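Local coordinates for homospermidine synthase (Legionella pneumophila subsp. pneumophila str. Philadelphia 1, PDB 2PH5), which probably makes the polyamine homospermidine, most likely from putrescine, using a bound NAD, at residues 22-27 with 395-400; 51-56 with 386-391; 384-387 with 393-396. All blocks are in the same frame, centred on the assembly; numbering follows the deposited sequence.

In the fold
Contacts 1 and 2 join helix 391-408 and the loop before it to the Rossmann part of the protein, while contact 3 packs that helix on the one preceding it. Contact 1 lies at the cofactor, and both of its segments touch NAD. Contact 2, its centre about 10 Å from that of contact 1, ties the loop to the start of helix 55-59; the two meet where Asn389 ND2 lies 3.0 Å from Ala27 O. Contact 3, centred about 8 Å from contact 1 and about 10 Å from contact 2, shares Gln395 and Val396 with contact 1, and Val396 touches the nicotinamide, its CG1 3.5 Å from NAD C4N.

Contact 1: residues 22-27 with 395-400; sequences GCVGQA and QVVASM. With NAD (nicotinamide-adenine-dinucleotide), chain C.
Val24 and Ala27 pack on Val397 and Met400 where the first helix of the Rossmann fold crosses helix 391-408, the short segment axes passing 9.5 Å apart at -66°. At Gly22, the N-cap of helix 23-35 and the second glycine of what reads as a GxGxxG motif, CA comes 3.3 Å from NAD O5B, so the cofactor passes right against the backbone. Next, the amide of Cys23 points almost straight at an oxygen of the adenosine-side phosphate (N to NAD O2A 3.2 Å), and that of Val24 at one of the nicotinamide-side phosphate (N to NAD O2N 3.0 Å); with the helix N-terminus facing them, the diphosphate charge is probably eased. Val24 forks. CG1, anti to the backbone N (chi1 178°), meets the selenium of Met400, modelled as selenomethionine, while CG2 faces NAD C6N at 3.7 Å. Val396 of helix 391-408 meets the same nicotinamide ring, its CG1 3.5 Å from NAD C4N, the carbon that takes up hydride in NAD chemistry. One turn after Val24, Ala27 sets its CB 3.8 Å from Val397 CG1, a methyl that also rests on the carbonyl of Val24. The crossing closes at the carbonyl of Ala27, where O lies 3.6 Å from Val397 CG2.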
ATOM      1  N   GLY A  22      20.772   9.475  16.658  1.00 23.82           N
ATOM      2  CA  GLY A  22      20.103   8.828  15.545  1.00 23.70           C
ATOM      3  C   GLY A  22      19.565   9.806  14.513  1.00 26.29           C
ATOM      4  O   GLY A  22      20.227  10.786  14.146  1.00 23.85           O
ATOM      5  N   CYS A  23      18.346   9.524  14.056  1.00 27.48           N
ATOM      6  CA  CYS A  23      17.648  10.332  13.061  1.00 27.94           C
ATOM      7  C   CYS A  23      17.538  11.792  13.504  1.00 27.15           C
ATOM      8  O   CYS A  23      17.946  12.706  12.781  1.00 28.43           O
ATOM      9  CB  CYS A  23      16.248   9.753  12.825  1.00 29.34           C
ATOM     10  SG  CYS A  23      16.200   7.933  12.657  1.00 35.64           S
ATOM     11  N   VAL A  24      16.986  12.003  14.695  1.00 24.03           N
ATOM     12  CA  VAL A  24      16.811  13.345  15.250  1.00 21.37           C
ATOM     13  C   VAL A  24      18.134  14.025  15.634  1.00 18.95           C
ATOM     14  O   VAL A  24      18.433  15.125  15.169  1.00 16.63           O
ATOM     15  CB  VAL A  24      15.888  13.305  16.501  1.00 19.69           C
ATOM     16  CG1 VAL A  24      15.744  14.700  17.093  1.00 19.32           C
ATOM     17  CG2 VAL A  24      14.524  12.758  16.115  1.00 16.90           C
ATOM     18  N   GLY A  25      18.917  13.360  16.477  1.00 18.72           N
ATOM     19  CA  GLY A  25      20.184  13.909  16.926  1.00 19.84           C
ATOM     20  C   GLY A  25      21.106  14.420  15.838  1.00 21.67           C
ATOM     21  O   GLY A  25      21.643  15.520  15.957  1.00 23.12           O
ATOM     22  N   GLN A  26      21.307  13.630  14.787  1.00 21.43           N
ATOM     23  CA  GLN A  26      22.175  14.048  13.695  1.00 22.63           C
ATOM     24  C   GLN A  26      21.595  15.260  12.991  1.00 23.43           C
ATOM     25  O   GLN A  26      22.323  16.177  12.623  1.00 24.83           O
ATOM     26  CB  GLN A  26      22.350  12.929  12.662  1.00 22.49           C
ATOM     27  CG  GLN A  26      22.885  11.622  13.221  1.00 22.38           C
ATOM     28  CD  GLN A  26      23.141  10.576  12.146  1.00 22.91           C
ATOM     29  OE1 GLN A  26      23.242   9.388  12.439  1.00 22.62           O
ATOM     30  NE2 GLN A  26      23.259  11.016  10.898  1.00 22.73           N
ATOM     31  N   ALA A  27      20.279  15.269  12.811  1.00 22.79           N
ATOM     32  CA  ALA A  27      19.630  16.377  12.120  1.00 23.48           C
ATOM     33  C   ALA A  27      19.592  17.664  12.939  1.00 23.97           C
ATOM     34  O   ALA A  27      19.340  18.737  12.398  1.00 24.62           O
ATOM     35  CB  ALA A  27      18.221  15.978  11.713  1.00 21.77           C
ATOM     36  N   GLN A 395      11.500  19.368  10.158  1.00 20.43           N
ATOM     37  CA  GLN A 395      10.359  19.920  10.865  1.00 21.45           C
ATOM     38  C   GLN A 395      10.441  19.548  12.343  1.00 22.28           C
ATOM     39  O   GLN A 395       9.955  20.281  13.209  1.00 23.41           O
ATOM     40  CB  GLN A 395       9.049  19.405  10.266  1.00 19.18           C
ATOM     41  CG  GLN A 395       8.803  19.851   8.850  1.00 18.60           C
ATOM     42  CD  GLN A 395       7.599  19.155   8.228  1.00 21.03           C
ATOM     43  OE1 GLN A 395       7.508  17.931   8.237  1.00 22.64           O
ATOM     44  NE2 GLN A 395       6.674  19.937   7.682  1.00 23.12           N
ATOM     45  N   VAL A 396      11.085  18.422  12.635  1.00 21.10           N
ATOM     46  CA  VAL A 396      11.211  17.969  14.012  1.00 19.28           C
ATOM     47  C   VAL A 396      12.271  18.742  14.780  1.00 18.80           C
ATOM     48  O   VAL A 396      12.045  19.147  15.921  1.00 19.88           O
ATOM     49  CB  VAL A 396      11.560  16.476  14.084  1.00 21.41           C
ATOM     50  CG1 VAL A 396      11.415  15.982  15.509  1.00 20.54           C
ATOM     51  CG2 VAL A 396      10.672  15.693  13.133  1.00 22.31           C
ATOM     52  N   VAL A 397      13.427  18.949  14.158  1.00 17.23           N
ATOM     53  CA  VAL A 397      14.505  19.660  14.824  1.00 16.29           C
ATOM     54  C   VAL A 397      14.243  21.164  14.872  1.00 19.32           C
ATOM     55  O   VAL A 397      14.746  21.863  15.758  1.00 17.68           O
ATOM     56  CB  VAL A 397      15.885  19.346  14.156  1.00 16.96           C
ATOM     57  CG1 VAL A 397      16.172  17.854  14.267  1.00 15.09           C
ATOM     58  CG2 VAL A 397      15.907  19.782  12.700  1.00 15.09           C
ATOM     59  N   ALA A 398      13.445  21.666  13.934  1.00 21.72           N
ATOM     60  CA  ALA A 398      13.114  23.088  13.940  1.00 23.47           C
ATOM     61  C   ALA A 398      12.382  23.368  15.259  1.00 24.85           C
ATOM     62  O   ALA A 398      12.681  24.338  15.960  1.00 25.53           O
ATOM     63  CB  ALA A 398      12.225  23.434  12.743  1.00 21.81           C
ATOM     64  N   SER A 399      11.450  22.483  15.602  1.00 25.64           N
ATOM     65  CA  SER A 399      10.674  22.601  16.833  1.00 27.80           C
ATOM     66  C   SER A 399      11.553  22.481  18.079  1.00 27.44           C
ATOM     67  O   SER A 399      11.400  23.235  19.045  1.00 27.72           O
ATOM     68  CB  SER A 399       9.596  21.516  16.869  1.00 28.69           C
ATOM     69  OG  SER A 399       8.887  21.490  15.642  1.00 33.93           O
HETATM   70  N   MSE A 400      12.473  21.525  18.052  1.00 26.16           N
HETATM   71  CA  MSE A 400      13.368  21.315  19.176  1.00 26.47           C
HETATM   72  C   MSE A 400      14.302  22.489  19.432  1.00 24.05           C
HETATM   73  O   MSE A 400      14.424  22.948  20.568  1.00 20.64           O
HETATM   74  CB  MSE A 400      14.189  20.054  18.960  1.00 32.07           C
HETATM   75  CG  MSE A 400      13.334  18.822  18.848  1.00 42.05           C
HETATM   76 SE   MSE A 400      14.230  17.317  19.607  1.00 61.51          SE
HETATM   77  CE  MSE A 400      13.693  17.584  21.454  1.00 52.32           C
TER
HETATM   78  PA  NAD C 501      17.026   6.466  16.646  1.00 27.86           P
HETATM   79  O1A NAD C 501      16.698   5.050  17.032  1.00 26.13           O
HETATM   80  O2A NAD C 501      17.378   6.741  15.226  1.00 27.37           O
HETATM   81  O5B NAD C 501      18.224   7.048  17.572  1.00 25.38           O
HETATM   82  C5B NAD C 501      18.193   6.876  18.987  1.00 27.00           C
HETATM   83  C4B NAD C 501      19.641   6.925  19.510  1.00 29.21           C
HETATM   84  O4B NAD C 501      19.558   6.707  20.902  1.00 29.00           O
HETATM   85  C3B NAD C 501      20.564   5.845  18.937  1.00 28.14           C
HETATM   86  O3B NAD C 501      21.732   6.443  18.367  1.00 29.26           O
HETATM   87  C2B NAD C 501      20.893   4.973  20.116  1.00 28.91           C
HETATM   88  O2B NAD C 501      22.172   4.382  20.090  1.00 28.66           O
HETATM   89  C1B NAD C 501      20.635   5.890  21.313  1.00 28.62           C
HETATM   90  N9A NAD C 501      20.221   5.220  22.551  1.00 29.31           N
HETATM   91  C8A NAD C 501      19.476   4.028  22.597  1.00 29.97           C
HETATM   92  N7A NAD C 501      19.864   3.242  23.621  1.00 29.74           N
HETATM   93  C5A NAD C 501      20.869   3.898  24.245  1.00 30.34           C
HETATM   94  C6A NAD C 501      21.637   3.567  25.361  1.00 29.38           C
HETATM   95  N6A NAD C 501      21.476   2.447  26.067  1.00 26.74           N
HETATM   96  N1A NAD C 501      22.612   4.476  25.746  1.00 29.57           N
HETATM   97  C2A NAD C 501      22.832   5.658  25.068  1.00 28.17           C
HETATM   98  N3A NAD C 501      22.083   6.010  23.971  1.00 29.92           N
HETATM   99  C4A NAD C 501      21.122   5.117  23.593  1.00 29.62           C
HETATM  100  O3  NAD C 501      15.727   7.296  17.000  1.00 28.99           O
HETATM  101  PN  NAD C 501      15.373   8.860  16.944  1.00 29.46           P
HETATM  102  O1N NAD C 501      14.065   8.985  16.257  1.00 29.57           O
HETATM  103  O2N NAD C 501      16.566   9.587  16.382  1.00 25.34           O
HETATM  104  O5D NAD C 501      15.239   8.990  18.517  1.00 32.91           O
HETATM  105  C5D NAD C 501      14.893  10.152  19.227  1.00 34.33           C
HETATM  106  C4D NAD C 501      13.417  10.000  19.532  1.00 35.46           C
HETATM  107  O4D NAD C 501      12.738  11.140  19.078  1.00 35.99           O
HETATM  108  C3D NAD C 501      12.386   9.037  20.082  1.00 35.59           C
HETATM  109  O3D NAD C 501      12.305   9.108  21.497  1.00 35.53           O
HETATM  110  C2D NAD C 501      11.120   9.509  19.388  1.00 35.56           C
HETATM  111  O2D NAD C 501       9.945   9.144  20.053  1.00 37.50           O
HETATM  112  C1D NAD C 501      11.341  11.011  19.259  1.00 34.30           C
HETATM  113  N1N NAD C 501      10.756  11.672  18.069  1.00 33.51           N
HETATM  114  C2N NAD C 501       9.843  12.691  18.220  1.00 32.92           C
HETATM  115  C3N NAD C 501       9.336  13.302  17.053  1.00 32.90           C
HETATM  116  C7N NAD C 501       8.356  14.422  17.119  1.00 31.18           C
HETATM  117  O7N NAD C 501       7.936  14.961  15.930  1.00 32.78           O
HETATM  118  N7N NAD C 501       7.910  14.917  18.255  1.00 30.93           N
HETATM  119  C4N NAD C 501       9.756  12.879  15.751  1.00 33.89           C
HETATM  120  C5N NAD C 501      10.690  11.828  15.644  1.00 33.84           C
HETATM  121  C6N NAD C 501      11.194  11.224  16.780  1.00 32.74           C

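Contact 2: residues 51-56 with 386-391; sequences TKVDVA and APYNNA
Asn389 ND2 is gripped by two backbone carbonyls, Pro387 O within its own loop at 2.9 Å and Ala27 O on helix 23-35; next to it in the loop, Tyr388 packs against Val55. The contact joins two parts of the fold: Val55 starts helix 55-59, in the crossover that follows strand 43-47 of the Rossmann sheet, and Tyr388 belongs to the loop between helices 379-385 and 391-408 of the C-terminal region. Tyr388 sits in a left-handed helical backbone conformation, and its side chain runs out of the loop past that of Val55 in the opposite sense.

The main interaction is a CH-pi contact. Val55 CG2 stands over one face of the ring, 3.6 Å from its centroid and 21° off the normal, displaced toward the rim, so that its nearest ring atom is Tyr388 CD1 at 3.4 Å. With chi1 of Val55 at -179°, CG2 falls beside the backbone N, on the side where the ring lies. Val53 adds a looser apolar touch, its CG2 4.4 Å from Tyr388 CD1. Gln58 and Tyr59 of helix 55-59 also touch Tyr388, while Val55 packs on Phe21 and Met29.

Polar groups shape both backbones. Thr51 OG1 takes the amide of Val53 at 3.2 Å, an ST turn leading toward the helix. On the loop side, Asn390 N-caps helix 391-408, its OD1 accepting from Ser393 N. At the outer end of the ring, Asp54 OD1 lies 3.8 Å from Tyr388 OH, too far for a hydrogen bond, with the carboxylate plane turned 82° from that of the ring.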
ATOM      1  N   THR A  51      27.864   5.210  14.039  1.00 55.14           N
ATOM      2  CA  THR A  51      27.114   5.601  12.857  1.00 55.89           C
ATOM      3  C   THR A  51      28.016   5.658  11.634  1.00 56.63           C
ATOM      4  O   THR A  51      29.202   5.967  11.738  1.00 56.39           O
ATOM      5  CB  THR A  51      26.450   6.981  13.062  1.00 55.58           C
ATOM      6  OG1 THR A  51      25.687   7.326  11.901  1.00 55.61           O
ATOM      7  CG2 THR A  51      27.511   8.051  13.309  1.00 55.69           C
ATOM      8  N   LYS A  52      27.443   5.358  10.477  1.00 57.73           N
ATOM      9  CA  LYS A  52      28.196   5.374   9.233  1.00 58.05           C
ATOM     10  C   LYS A  52      28.243   6.803   8.699  1.00 56.48           C
ATOM     11  O   LYS A  52      28.767   7.055   7.614  1.00 57.19           O
ATOM     12  CB  LYS A  52      27.525   4.455   8.208  1.00 60.56           C
ATOM     13  CG  LYS A  52      28.503   3.638   7.374  1.00 64.11           C
ATOM     14  CD  LYS A  52      29.293   2.669   8.251  1.00 66.23           C
ATOM     15  CE  LYS A  52      30.289   1.860   7.431  1.00 68.17           C
ATOM     16  NZ  LYS A  52      30.996   0.838   8.250  1.00 68.23           N
ATOM     17  N   VAL A  53      27.695   7.736   9.470  1.00 53.75           N
ATOM     18  CA  VAL A  53      27.670   9.130   9.058  1.00 51.42           C
ATOM     19  C   VAL A  53      28.785   9.914   9.747  1.00 48.03           C
ATOM     20  O   VAL A  53      29.218   9.572  10.850  1.00 47.02           O
ATOM     21  CB  VAL A  53      26.294   9.772   9.367  1.00 51.96           C
ATOM     22  CG1 VAL A  53      26.207  10.145  10.839  1.00 53.75           C
ATOM     23  CG2 VAL A  53      26.071  10.984   8.479  1.00 53.74           C
ATOM     24  N   ASP A  54      29.249  10.968   9.090  1.00 44.67           N
ATOM     25  CA  ASP A  54      30.327  11.773   9.635  1.00 42.81           C
ATOM     26  C   ASP A  54      29.886  13.140  10.149  1.00 38.55           C
ATOM     27  O   ASP A  54      30.665  14.095  10.126  1.00 38.78           O
ATOM     28  CB  ASP A  54      31.419  11.942   8.572  1.00 46.17           C
ATOM     29  CG  ASP A  54      30.864  12.384   7.227  1.00 48.70           C
ATOM     30  OD1 ASP A  54      30.382  13.533   7.119  1.00 49.31           O
ATOM     31  OD2 ASP A  54      30.907  11.577   6.273  1.00 52.02           O
ATOM     32  N   VAL A  55      28.650  13.227  10.632  1.00 33.05           N
ATOM     33  CA  VAL A  55      28.118  14.488  11.141  1.00 30.23           C
ATOM     34  C   VAL A  55      28.971  15.029  12.296  1.00 27.31           C
ATOM     35  O   VAL A  55      29.405  16.188  12.272  1.00 26.29           O
ATOM     36  CB  VAL A  55      26.638  14.319  11.594  1.00 30.06           C
ATOM     37  CG1 VAL A  55      26.073  15.641  12.106  1.00 28.16           C
ATOM     38  CG2 VAL A  55      25.816  13.821  10.428  1.00 28.12           C
ATOM     39  N   ALA A  56      29.225  14.191  13.295  1.00 23.83           N
ATOM     40  CA  ALA A  56      30.045  14.608  14.424  1.00 24.10           C
ATOM     41  C   ALA A  56      31.431  15.080  13.970  1.00 24.44           C
ATOM     42  O   ALA A  56      31.932  16.094  14.453  1.00 22.81           O
ATOM     43  CB  ALA A  56      30.183  13.468  15.416  1.00 22.13           C
ATOM     44  N   ALA A 386      19.399  23.315   5.490  1.00 23.67           N
ATOM     45  CA  ALA A 386      20.282  22.579   6.386  1.00 23.12           C
ATOM     46  C   ALA A 386      20.656  21.184   5.890  1.00 22.23           C
ATOM     47  O   ALA A 386      19.837  20.481   5.293  1.00 21.69           O
ATOM     48  CB  ALA A 386      19.638  22.473   7.763  1.00 22.75           C
ATOM     49  N   PRO A 387      21.907  20.767   6.141  1.00 20.13           N
ATOM     50  CA  PRO A 387      22.376  19.447   5.721  1.00 20.14           C
ATOM     51  C   PRO A 387      21.874  18.379   6.697  1.00 19.95           C
ATOM     52  O   PRO A 387      21.261  18.699   7.725  1.00 18.61           O
ATOM     53  CB  PRO A 387      23.890  19.599   5.777  1.00 18.67           C
ATOM     54  CG  PRO A 387      24.074  20.480   6.969  1.00 15.41           C
ATOM     55  CD  PRO A 387      23.006  21.535   6.759  1.00 19.09           C
ATOM     56  N   TYR A 388      22.141  17.118   6.368  1.00 19.49           N
ATOM     57  CA  TYR A 388      21.745  15.991   7.213  1.00 21.04           C
ATOM     58  C   TYR A 388      20.276  16.110   7.602  1.00 20.63           C
ATOM     59  O   TYR A 388      19.888  15.797   8.727  1.00 19.04           O
ATOM     60  CB  TYR A 388      22.616  15.976   8.470  1.00 19.77           C
ATOM     61  CG  TYR A 388      24.082  16.125   8.164  1.00 22.85           C
ATOM     62  CD1 TYR A 388      24.778  15.112   7.509  1.00 24.09           C
ATOM     63  CD2 TYR A 388      24.771  17.297   8.492  1.00 23.72           C
ATOM     64  CE1 TYR A 388      26.123  15.258   7.182  1.00 25.24           C
ATOM     65  CE2 TYR A 388      26.123  17.455   8.166  1.00 23.54           C
ATOM     66  CZ  TYR A 388      26.789  16.428   7.511  1.00 24.37           C
ATOM     67  OH  TYR A 388      28.117  16.545   7.169  1.00 27.95           O
ATOM     68  N   ASN A 389      19.461  16.559   6.654  1.00 21.55           N
ATOM     69  CA  ASN A 389      18.043  16.754   6.897  1.00 21.30           C
ATOM     70  C   ASN A 389      17.166  16.516   5.678  1.00 21.32           C
ATOM     71  O   ASN A 389      17.553  16.804   4.537  1.00 17.49           O
ATOM     72  CB  ASN A 389      17.794  18.188   7.378  1.00 21.27           C
ATOM     73  CG  ASN A 389      17.847  18.322   8.883  1.00 23.59           C
ATOM     74  OD1 ASN A 389      16.908  17.936   9.592  1.00 23.34           O
ATOM     75  ND2 ASN A 389      18.941  18.874   9.384  1.00 20.63           N
ATOM     76  N   ASN A 390      15.985  15.964   5.931  1.00 18.82           N
ATOM     77  CA  ASN A 390      15.007  15.771   4.883  1.00 19.40           C
ATOM     78  C   ASN A 390      13.831  16.607   5.373  1.00 19.46           C
ATOM     79  O   ASN A 390      13.904  17.205   6.444  1.00 19.73           O
ATOM     80  CB  ASN A 390      14.609  14.293   4.689  1.00 17.64           C
ATOM     81  CG  ASN A 390      14.156  13.611   5.969  1.00 20.55           C
ATOM     82  OD1 ASN A 390      13.357  14.151   6.742  1.00 19.90           O
ATOM     83  ND2 ASN A 390      14.652  12.397   6.185  1.00 19.85           N
ATOM     84  N   ALA A 391      12.765  16.667   4.586  1.00 20.02           N
ATOM     85  CA  ALA A 391      11.596  17.445   4.949  1.00 21.10           C
ATOM     86  C   ALA A 391      11.093  17.089   6.349  1.00 20.79           C
ATOM     87  O   ALA A 391      10.838  17.971   7.167  1.00 21.21           O
ATOM     88  CB  ALA A 391      10.498  17.227   3.923  1.00 21.56           C
TER

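Contact 3: residues 384-387 with 393-396. With NAD (nicotinamide-adenine-dinucleotide), chain C.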
ATOM      1  N   GLN A 384      18.463  23.272   1.158  1.00 35.27           N
ATOM      2  CA  GLN A 384      19.178  24.528   1.048  1.00 36.89           C
ATOM      3  C   GLN A 384      19.238  25.182   2.428  1.00 34.38           C
ATOM      4  O   GLN A 384      20.109  26.010   2.692  1.00 35.16           O
ATOM      5  CB  GLN A 384      18.505  25.457   0.030  1.00 39.15           C
ATOM      6  CG  GLN A 384      17.151  25.955   0.441  1.00 45.12           C
ATOM      7  CD  GLN A 384      16.619  27.051  -0.482  1.00 49.40           C
ATOM      8  OE1 GLN A 384      16.498  26.855  -1.698  1.00 50.13           O
ATOM      9  NE2 GLN A 384      16.288  28.210   0.099  1.00 48.13           N
ATOM     10  N   ILE A 385      18.329  24.772   3.310  1.00 31.65           N
ATOM     11  CA  ILE A 385      18.246  25.303   4.673  1.00 27.28           C
ATOM     12  C   ILE A 385      19.202  24.619   5.651  1.00 26.84           C
ATOM     13  O   ILE A 385      19.751  25.269   6.542  1.00 28.69           O
ATOM     14  CB  ILE A 385      16.803  25.173   5.229  1.00 26.35           C
ATOM     15  CG1 ILE A 385      15.905  26.248   4.608  1.00 25.30           C
ATOM     16  CG2 ILE A 385      16.800  25.293   6.745  1.00 24.98           C
ATOM     17  CD1 ILE A 385      14.422  26.059   4.904  1.00 25.66           C
ATOM     18  N   ALA A 386      19.399  23.315   5.490  1.00 23.67           N
ATOM     19  CA  ALA A 386      20.282  22.579   6.386  1.00 23.12           C
ATOM     20  C   ALA A 386      20.656  21.184   5.890  1.00 22.23           C
ATOM     21  O   ALA A 386      19.837  20.481   5.293  1.00 21.69           O
ATOM     22  CB  ALA A 386      19.638  22.473   7.763  1.00 22.75           C
ATOM     23  N   PRO A 387      21.907  20.767   6.141  1.00 20.13           N
ATOM     24  CA  PRO A 387      22.376  19.447   5.721  1.00 20.14           C
ATOM     25  C   PRO A 387      21.874  18.379   6.697  1.00 19.95           C
ATOM     26  O   PRO A 387      21.261  18.699   7.725  1.00 18.61           O
ATOM     27  CB  PRO A 387      23.890  19.599   5.777  1.00 18.67           C
ATOM     28  CG  PRO A 387      24.074  20.480   6.969  1.00 15.41           C
ATOM     29  CD  PRO A 387      23.006  21.535   6.759  1.00 19.09           C
ATOM     30  N   SER A 393      12.650  15.256   9.004  1.00 17.30           N
ATOM     31  CA  SER A 393      13.554  15.539  10.110  1.00 17.23           C
ATOM     32  C   SER A 393      13.636  17.033  10.417  1.00 18.00           C
ATOM     33  O   SER A 393      13.582  17.435  11.582  1.00 15.51           O
ATOM     34  CB  SER A 393      14.957  14.994   9.817  1.00 16.16           C
ATOM     35  OG  SER A 393      15.550  15.664   8.721  1.00 20.94           O
ATOM     36  N   LEU A 394      13.751  17.855   9.375  1.00 19.05           N
ATOM     37  CA  LEU A 394      13.861  19.299   9.565  1.00 21.24           C
ATOM     38  C   LEU A 394      12.696  19.911  10.336  1.00 21.11           C
ATOM     39  O   LEU A 394      12.880  20.865  11.091  1.00 21.32           O
ATOM     40  CB  LEU A 394      14.012  20.032   8.225  1.00 19.00           C
ATOM     41  CG  LEU A 394      14.338  21.528   8.375  1.00 18.99           C
ATOM     42  CD1 LEU A 394      15.552  21.675   9.298  1.00 16.38           C
ATOM     43  CD2 LEU A 394      14.632  22.160   7.009  1.00 16.89           C
ATOM     44  N   GLN A 395      11.500  19.368  10.158  1.00 20.43           N
ATOM     45  CA  GLN A 395      10.359  19.920  10.865  1.00 21.45           C
ATOM     46  C   GLN A 395      10.441  19.548  12.343  1.00 22.28           C
ATOM     47  O   GLN A 395       9.955  20.281  13.209  1.00 23.41           O
ATOM     48  CB  GLN A 395       9.049  19.405  10.266  1.00 19.18           C
ATOM     49  CG  GLN A 395       8.803  19.851   8.850  1.00 18.60           C
ATOM     50  CD  GLN A 395       7.599  19.155   8.228  1.00 21.03           C
ATOM     51  OE1 GLN A 395       7.508  17.931   8.237  1.00 22.64           O
ATOM     52  NE2 GLN A 395       6.674  19.937   7.682  1.00 23.12           N
ATOM     53  N   VAL A 396      11.085  18.422  12.635  1.00 21.10           N
ATOM     54  CA  VAL A 396      11.211  17.969  14.012  1.00 19.28           C
ATOM     55  C   VAL A 396      12.271  18.742  14.780  1.00 18.80           C
ATOM     56  O   VAL A 396      12.045  19.147  15.921  1.00 19.88           O
ATOM     57  CB  VAL A 396      11.560  16.476  14.084  1.00 21.41           C
ATOM     58  CG1 VAL A 396      11.415  15.982  15.509  1.00 20.54           C
ATOM     59  CG2 VAL A 396      10.672  15.693  13.133  1.00 22.31           C
TER
HETATM   60  PA  NAD C 501      17.026   6.466  16.646  1.00 27.86           P
HETATM   61  O1A NAD C 501      16.698   5.050  17.032  1.00 26.13           O
HETATM   62  O2A NAD C 501      17.378   6.741  15.226  1.00 27.37           O
HETATM   63  O5B NAD C 501      18.224   7.048  17.572  1.00 25.38           O
HETATM   64  C5B NAD C 501      18.193   6.876  18.987  1.00 27.00           C
HETATM   65  C4B NAD C 501      19.641   6.925  19.510  1.00 29.21           C
HETATM   66  O4B NAD C 501      19.558   6.707  20.902  1.00 29.00           O
HETATM   67  C3B NAD C 501      20.564   5.845  18.937  1.00 28.14           C
HETATM   68  O3B NAD C 501      21.732   6.443  18.367  1.00 29.26           O
HETATM   69  C2B NAD C 501      20.893   4.973  20.116  1.00 28.91           C
HETATM   70  O2B NAD C 501      22.172   4.382  20.090  1.00 28.66           O
HETATM   71  C1B NAD C 501      20.635   5.890  21.313  1.00 28.62           C
HETATM   72  N9A NAD C 501      20.221   5.220  22.551  1.00 29.31           N
HETATM   73  C8A NAD C 501      19.476   4.028  22.597  1.00 29.97           C
HETATM   74  N7A NAD C 501      19.864   3.242  23.621  1.00 29.74           N
HETATM   75  C5A NAD C 501      20.869   3.898  24.245  1.00 30.34           C
HETATM   76  C6A NAD C 501      21.637   3.567  25.361  1.00 29.38           C
HETATM   77  N6A NAD C 501      21.476   2.447  26.067  1.00 26.74           N
HETATM   78  N1A NAD C 501      22.612   4.476  25.746  1.00 29.57           N
HETATM   79  C2A NAD C 501      22.832   5.658  25.068  1.00 28.17           C
HETATM   80  N3A NAD C 501      22.083   6.010  23.971  1.00 29.92           N
HETATM   81  C4A NAD C 501      21.122   5.117  23.593  1.00 29.62           C
HETATM   82  O3  NAD C 501      15.727   7.296  17.000  1.00 28.99           O
HETATM   83  PN  NAD C 501      15.373   8.860  16.944  1.00 29.46           P
HETATM   84  O1N NAD C 501      14.065   8.985  16.257  1.00 29.57           O
HETATM   85  O2N NAD C 501      16.566   9.587  16.382  1.00 25.34           O
HETATM   86  O5D NAD C 501      15.239   8.990  18.517  1.00 32.91           O
HETATM   87  C5D NAD C 501      14.893  10.152  19.227  1.00 34.33           C
HETATM   88  C4D NAD C 501      13.417  10.000  19.532  1.00 35.46           C
HETATM   89  O4D NAD C 501      12.738  11.140  19.078  1.00 35.99           O
HETATM   90  C3D NAD C 501      12.386   9.037  20.082  1.00 35.59           C
HETATM   91  O3D NAD C 501      12.305   9.108  21.497  1.00 35.53           O
HETATM   92  C2D NAD C 501      11.120   9.509  19.388  1.00 35.56           C
HETATM   93  O2D NAD C 501       9.945   9.144  20.053  1.00 37.50           O
HETATM   94  C1D NAD C 501      11.341  11.011  19.259  1.00 34.30           C
HETATM   95  N1N NAD C 501      10.756  11.672  18.069  1.00 33.51           N
HETATM   96  C2N NAD C 501       9.843  12.691  18.220  1.00 32.92           C
HETATM   97  C3N NAD C 501       9.336  13.302  17.053  1.00 32.90           C
HETATM   98  C7N NAD C 501       8.356  14.422  17.119  1.00 31.18           C
HETATM   99  O7N NAD C 501       7.936  14.961  15.930  1.00 32.78           O
HETATM  100  N7N NAD C 501       7.910  14.917  18.255  1.00 30.93           N
HETATM  101  C4N NAD C 501       9.756  12.879  15.751  1.00 33.89           C
HETATM  102  C5N NAD C 501      10.690  11.828  15.644  1.00 33.84           C
HETATM  103  C6N NAD C 501      11.194  11.224  16.780  1.00 32.74           C
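Leu394 carries the apolar side of this contact, presenting one methyl to each of two neighbouring residues. Its CD2 lies 3.8 Å from Ile385 CG2 and also reaches the branching CB of that residue, the two side chains crossing at about a right angle. CD1 comes more loosely to the methyl of Ala386, 4.4 Å from its CB. The leucine has CG anti to its backbone N (chi1 -172°), which sets the two methyls against Ile385 and Ala386. Ile385 CG2 is likewise anti to its own backbone N and leads the approach from the other side.

These residues belong to a pair of successive helices joined by a short loop within the C-terminal region: helix 379-385 ends at Ile385, Ala386 leaves helical geometry, and the chain passes through the loop into helix 391-408. Tyr433 touches both Ile385 and Leu394, while Leu377 of strand 370-378 and Leu31 of helix 23-35 add further apolar cover to the leucine.

Among the hydrogen bonds, Ser393 OG pairs with Asn389 OD1, linking the first turn of the helix to the loop that precedes it. Gln395, buried, hydrogen-bonds through NE2 to Ser375 OG. Along the helix itself, Val396 N makes a weak bond to Ser393 O at 2.9 Å, and Ser399 OG donates to Gln395 O, also at 2.9 Å.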